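Local coordinates for Bak protein (Grouper iridovirus, PDB 5VMN) that probably inhibits apoptosis of the infected host cell as a viral Bcl-2 protein that sequesters the pro-death protein Bim, at residues Phe44-Gly57 and Ile73-Ser85. Residues are numbered along the deposited sequence; the frame is centred on the assembly and turned at random.
Sequences FRAFPRLPNILEIG and ILLGISQLYFTKS. With EDO (1,2-ethanediol), chain L; NO3 (nitrate ion), chain I.
The loop that leads from F44 into helix 53-60 wraps around Y81 of helix 68-84. The first turn of helix 53-60 (53-57) then runs nearly antiparallel to the 73-84 part of helix 68-84; these two pieces lie at 155° with their axes 10.4 Å apart. G57 comes close to L74, with their CA atoms 6.2 Å apart. At the other end F44 opens a type I beta turn that F47 closes.

Y81 is sandwiched by the loop. The edge of F44 meets one face of its ring in a T-shaped stack, with the planes at 80°. P51 CB lies over the opposite face, a CH-pi contact 3.8 Å from the ring centroid. The phenol OH donates to P48 O at 2.7 Å, in the carbonyl plane and on a lone pair. A water that also accepts from N52 N donates to this OH, so two partners grip the hydroxyl and fix its direction.

F44 is a knob among I77, L80, Y81 and K84. CG lies anti to the backbone N (chi1 174°), which brings one ring face onto L80 CB, almost along the ring normal. F47 CZ reaches I77 CD1 at 3.7 Å. I56 CD1 meets the Y81 ring edge at CE2, while I56 CG2 and I53 CG2 both touch L74 CD1. S78 OG turns back to L74 O at 2.9 Å, which satisfies this buried hydroxyl beside I53.

N52 caps helix 53-60 through OD1 and E55 N. Q97 of helix 88-103 accepts from I53 N. This is the Bcl-2 fold: the chain from F44 to helix 53-60 covers one side of the mainly hydrophobic central helix 68-84, which follows the BH1 signature, and other helices pack around it.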
loop_
_atom_site.group_PDB
_atom_site.type_symbol
_atom_site.label_atom_id
_atom_site.label_comp_id
_atom_site.label_asym_id
_atom_site.label_seq_id
_atom_site.Cartn_x
_atom_site.Cartn_y
_atom_site.Cartn_z
ATOM N N PHE A 44 -9.365 10.138 6.527
ATOM C CA PHE A 44 -7.967 10.558 6.415
ATOM C C PHE A 44 -7.718 11.889 7.106
ATOM O O PHE A 44 -6.603 12.151 7.562
ATOM C CB PHE A 44 -7.584 10.644 4.938
ATOM C CG PHE A 44 -6.188 11.206 4.675
ATOM C CD1 PHE A 44 -5.077 10.472 4.945
ATOM C CD2 PHE A 44 -6.038 12.469 4.109
ATOM C CE1 PHE A 44 -3.810 10.986 4.683
ATOM C CE2 PHE A 44 -4.784 12.978 3.841
ATOM C CZ PHE A 44 -3.680 12.226 4.121
ATOM N N ARG A 45 -8.731 12.747 7.182
ATOM C CA ARG A 45 -8.543 14.060 7.787
ATOM C C ARG A 45 -8.169 13.963 9.253
ATOM O O ARG A 45 -7.640 14.935 9.812
ATOM C CB ARG A 45 -9.819 14.883 7.644
ATOM C CG ARG A 45 -10.128 15.249 6.215
ATOM C CD ARG A 45 -11.108 16.396 6.126
ATOM N NE ARG A 45 -11.436 16.625 4.717
ATOM C CZ ARG A 45 -12.425 16.027 4.075
ATOM N NH1 ARG A 45 -13.223 15.188 4.721
ATOM N NH2 ARG A 45 -12.632 16.291 2.785
ATOM N N ALA A 46 -8.454 12.827 9.884
ATOM C CA ALA A 46 -8.192 12.631 11.295
ATOM C C ALA A 46 -6.818 12.020 11.542
ATOM O O ALA A 46 -6.455 11.805 12.698
ATOM C CB ALA A 46 -9.277 11.740 11.918
ATOM N N PHE A 47 -6.039 11.759 10.501
ATOM C CA PHE A 47 -4.682 11.225 10.613
ATOM C C PHE A 47 -3.689 12.364 10.825
ATOM O O PHE A 47 -4.008 13.522 10.557
ATOM C CB PHE A 47 -4.330 10.469 9.337
ATOM C CG PHE A 47 -4.881 9.051 9.257
ATOM C CD1 PHE A 47 -4.019 7.968 9.154
ATOM C CD2 PHE A 47 -6.223 8.805 9.254
ATOM C CE1 PHE A 47 -4.488 6.682 9.109
ATOM C CE2 PHE A 47 -6.697 7.506 9.168
ATOM C CZ PHE A 47 -5.830 6.456 9.092
ATOM N N PRO A 48 -2.477 12.086 11.303
ATOM C CA PRO A 48 -1.520 13.164 11.526
ATOM C C PRO A 48 -1.013 13.726 10.222
ATOM O O PRO A 48 -1.013 13.065 9.188
ATOM C CB PRO A 48 -0.377 12.511 12.314
ATOM C CG PRO A 48 -0.614 11.156 12.363
ATOM C CD PRO A 48 -1.978 10.828 11.841
ATOM N N ARG A 49 -0.558 14.974 10.302
ATOM C CA ARG A 49 -0.023 15.642 9.117
ATOM C C ARG A 49 1.228 14.944 8.626
ATOM O O ARG A 49 1.442 14.803 7.410
ATOM C CB ARG A 49 0.252 17.117 9.451
ATOM C CG ARG A 49 -1.047 17.841 9.772
ATOM C CD ARG A 49 -0.915 18.772 10.947
ATOM N NE ARG A 49 -0.306 19.993 10.512
ATOM C CZ ARG A 49 0.066 20.972 11.324
ATOM N NH1 ARG A 49 -0.083 20.884 12.643
ATOM N NH2 ARG A 49 0.609 22.033 10.796
ATOM N N LEU A 50 2.052 14.463 9.558
ATOM C CA LEU A 50 3.331 13.851 9.221
ATOM C C LEU A 50 3.109 12.370 8.973
ATOM O O LEU A 50 2.660 11.676 9.885
ATOM C CB LEU A 50 4.309 14.026 10.374
ATOM C CG LEU A 50 5.702 13.490 10.093
ATOM C CD1 LEU A 50 6.382 14.314 9.015
ATOM C CD2 LEU A 50 6.514 13.523 11.377
ATOM N N PRO A 51 3.391 11.835 7.779
ATOM C CA PRO A 51 3.118 10.410 7.545
ATOM C C PRO A 51 4.036 9.480 8.328
ATOM O O PRO A 51 5.251 9.695 8.413
ATOM C CB PRO A 51 3.364 10.238 6.045
ATOM C CG PRO A 51 4.173 11.377 5.632
ATOM C CD PRO A 51 3.836 12.522 6.557
ATOM N N ASN A 52 3.445 8.372 8.825
ATOM C CA ASN A 52 4.253 7.242 9.303
ATOM C C ASN A 52 3.572 5.968 8.824
ATOM O O ASN A 52 2.770 5.361 9.537
ATOM C CB ASN A 52 4.421 7.248 10.809
ATOM C CG ASN A 52 5.437 6.235 11.266
ATOM O OD1 ASN A 52 5.684 5.243 10.591
ATOM N ND2 ASN A 52 6.029 6.478 12.423
ATOM N N ILE A 53 3.874 5.581 7.582
ATOM C CA ILE A 53 3.122 4.494 6.965
ATOM C C ILE A 53 3.434 3.174 7.646
ATOM O O ILE A 53 2.573 2.281 7.693
ATOM C CB ILE A 53 3.414 4.409 5.462
ATOM C CG1 ILE A 53 3.195 5.759 4.771
ATOM C CG2 ILE A 53 2.571 3.330 4.823
ATOM C CD1 ILE A 53 1.847 6.336 4.942
ATOM N N LEU A 54 4.673 2.986 8.109
ATOM C CA LEU A 54 4.996 1.752 8.815
ATOM C C LEU A 54 4.137 1.597 10.060
ATOM O O LEU A 54 3.569 0.525 10.306
ATOM C CB LEU A 54 6.484 1.722 9.165
ATOM C CG LEU A 54 6.959 0.523 9.964
ATOM C CD1 LEU A 54 6.674 -0.751 9.187
ATOM C CD2 LEU A 54 8.446 0.676 10.237
ATOM N N GLU A 55 3.981 2.674 10.822
ATOM C CA GLU A 55 3.132 2.644 12.006
ATOM C C GLU A 55 1.692 2.341 11.627
ATOM O O GLU A 55 1.023 1.541 12.291
ATOM C CB GLU A 55 3.203 3.980 12.745
ATOM C CG GLU A 55 2.329 4.019 13.962
ATOM C CD GLU A 55 2.492 5.292 14.777
ATOM O OE1 GLU A 55 1.502 5.722 15.406
ATOM O OE2 GLU A 55 3.607 5.848 14.782
ATOM N N ILE A 56 1.191 2.986 10.574
ATOM C CA ILE A 56 -0.202 2.761 10.167
ATOM C C ILE A 56 -0.416 1.313 9.751
ATOM O O ILE A 56 -1.390 0.678 10.162
ATOM C CB ILE A 56 -0.592 3.718 9.032
ATOM C CG1 ILE A 56 -0.557 5.158 9.534
ATOM C CG2 ILE A 56 -2.017 3.392 8.543
ATOM C CD1 ILE A 56 -0.710 6.172 8.422
ATOM N N GLY A 57 0.515 0.756 8.971
ATOM C CA GLY A 57 0.390 -0.636 8.562
ATOM C C GLY A 57 0.433 -1.580 9.747
ATOM O O GLY A 57 -0.379 -2.502 9.852
ATOM N N ILE A 73 -6.697 -0.574 2.062
ATOM C CA ILE A 73 -6.896 0.625 2.890
ATOM C C ILE A 73 -5.551 1.264 3.190
ATOM O O ILE A 73 -5.380 2.476 3.052
ATOM C CB ILE A 73 -7.669 0.281 4.162
ATOM C CG1 ILE A 73 -9.136 -0.028 3.834
ATOM C CG2 ILE A 73 -7.569 1.412 5.186
ATOM C CD1 ILE A 73 -9.885 -0.638 4.995
ATOM N N LEU A 74 -4.539 0.457 3.543
ATOM C CA LEU A 74 -3.219 1.028 3.809
ATOM C C LEU A 74 -2.667 1.727 2.574
ATOM O O LEU A 74 -2.108 2.838 2.656
ATOM C CB LEU A 74 -2.267 -0.076 4.281
ATOM C CG LEU A 74 -0.817 0.377 4.423
ATOM C CD1 LEU A 74 -0.694 1.408 5.534
ATOM C CD2 LEU A 74 0.103 -0.829 4.664
ATOM N N LEU A 75 -2.795 1.094 1.410
ATOM C CA LEU A 75 -2.320 1.740 0.204
ATOM C C LEU A 75 -3.082 3.037 -0.056
ATOM O O LEU A 75 -2.490 4.033 -0.484
ATOM C CB LEU A 75 -2.445 0.776 -0.984
ATOM C CG LEU A 75 -1.599 -0.488 -0.909
ATOM C CD1 LEU A 75 -1.885 -1.346 -2.139
ATOM C CD2 LEU A 75 -0.146 -0.153 -0.860
ATOM N N GLY A 76 -4.398 3.029 0.137
ATOM C CA GLY A 76 -5.178 4.213 -0.158
ATOM C C GLY A 76 -4.813 5.371 0.746
ATOM O O GLY A 76 -4.818 6.524 0.321
ATOM N N ILE A 77 -4.549 5.078 2.017
ATOM C CA ILE A 77 -4.056 6.106 2.945
ATOM C C ILE A 77 -2.695 6.612 2.483
ATOM O O ILE A 77 -2.429 7.821 2.456
ATOM C CB ILE A 77 -3.991 5.541 4.373
ATOM C CG1 ILE A 77 -5.389 5.284 4.910
ATOM C CG2 ILE A 77 -3.281 6.530 5.333
ATOM C CD1 ILE A 77 -5.385 4.395 6.088
ATOM N N SER A 78 -1.805 5.695 2.122
ATOM C CA SER A 78 -0.503 6.114 1.629
ATOM C C SER A 78 -0.639 7.026 0.413
ATOM O O SER A 78 0.119 7.992 0.263
ATOM C CB SER A 78 0.358 4.895 1.283
ATOM O OG SER A 78 0.499 4.066 2.426
ATOM N N GLN A 79 -1.557 6.690 -0.505
ATOM C CA GLN A 79 -1.780 7.523 -1.685
ATOM C C GLN A 79 -2.249 8.928 -1.328
ATOM O O GLN A 79 -1.787 9.918 -1.920
ATOM C CB GLN A 79 -2.808 6.848 -2.596
ATOM C CG GLN A 79 -3.125 7.637 -3.860
ATOM C CD GLN A 79 -1.989 7.666 -4.826
ATOM O OE1 GLN A 79 -1.817 6.741 -5.612
ATOM N NE2 GLN A 79 -1.200 8.734 -4.790
ATOM N N LEU A 80 -3.139 9.043 -0.346
ATOM C CA LEU A 80 -3.608 10.361 0.064
ATOM C C LEU A 80 -2.466 11.184 0.648
ATOM O O LEU A 80 -2.322 12.374 0.326
ATOM C CB LEU A 80 -4.763 10.205 1.050
ATOM C CG LEU A 80 -6.048 9.653 0.409
ATOM C CD1 LEU A 80 -7.034 9.255 1.478
ATOM C CD2 LEU A 80 -6.698 10.716 -0.481
ATOM N N TYR A 81 -1.613 10.562 1.468
ATOM C CA TYR A 81 -0.425 11.272 1.943
ATOM C C TYR A 81 0.479 11.679 0.788
ATOM O O TYR A 81 1.011 12.791 0.775
ATOM C CB TYR A 81 0.378 10.399 2.910
ATOM C CG TYR A 81 -0.069 10.449 4.351
ATOM C CD1 TYR A 81 0.037 11.613 5.089
ATOM C CD2 TYR A 81 -0.484 9.302 5.004
ATOM C CE1 TYR A 81 -0.328 11.634 6.425
ATOM C CE2 TYR A 81 -0.863 9.322 6.341
ATOM C CZ TYR A 81 -0.758 10.488 7.039
ATOM O OH TYR A 81 -1.095 10.509 8.363
ATOM N N PHE A 82 0.710 10.761 -0.158
ATOM C CA PHE A 82 1.621 11.028 -1.262
ATOM C C PHE A 82 1.107 12.169 -2.125
ATOM O O PHE A 82 1.857 13.096 -2.469
ATOM C CB PHE A 82 1.786 9.732 -2.065
ATOM C CG PHE A 82 2.882 9.756 -3.084
ATOM C CD1 PHE A 82 2.652 10.265 -4.347
ATOM C CD2 PHE A 82 4.112 9.183 -2.806
ATOM C CE1 PHE A 82 3.637 10.235 -5.316
ATOM C CE2 PHE A 82 5.103 9.139 -3.780
ATOM C CZ PHE A 82 4.864 9.678 -5.029
ATOM N N THR A 83 -0.185 12.151 -2.442
ATOM C CA THR A 83 -0.773 13.224 -3.236
ATOM C C THR A 83 -0.620 14.564 -2.541
ATOM O O THR A 83 -0.355 15.586 -3.190
ATOM C CB THR A 83 -2.247 12.923 -3.510
ATOM O OG1 THR A 83 -2.328 11.742 -4.309
ATOM C CG2 THR A 83 -2.895 14.047 -4.294
ATOM N N LYS A 84 -0.800 14.587 -1.220
ATOM C CA LYS A 84 -0.739 15.828 -0.470
ATOM C C LYS A 84 0.687 16.308 -0.229
ATOM O O LYS A 84 0.869 17.455 0.203
ATOM C CB LYS A 84 -1.484 15.630 0.860
ATOM C CG LYS A 84 -1.756 16.878 1.645
ATOM C CD LYS A 84 -2.493 16.548 2.946
ATOM C CE LYS A 84 -3.001 17.811 3.650
ATOM N NZ LYS A 84 -3.679 17.495 4.940
ATOM N N SER A 85 1.690 15.488 -0.517
ATOM C CA SER A 85 3.087 15.851 -0.277
ATOM C C SER A 85 3.537 17.009 -1.152
ATOM O O SER A 85 3.107 17.172 -2.291
ATOM C CB SER A 85 4.003 14.655 -0.535
ATOM O OG SER A 85 3.786 13.654 0.439
HETATM C C1 EDO L . -5.093 16.216 9.280
HETATM O O1 EDO L . -6.385 16.850 9.049
HETATM C C2 EDO L . -4.820 14.996 8.404
HETATM O O2 EDO L . -4.935 15.283 7.006
HETATM N N NO3 I . -7.154 17.177 5.591
HETATM O O1 NO3 I . -6.383 16.913 6.566
HETATM O O2 NO3 I . -8.066 18.063 5.729
HETATM O O3 NO3 I . -7.012 16.546 4.488
HETATM O O HOH W 1 0.803 8.887 9.755
#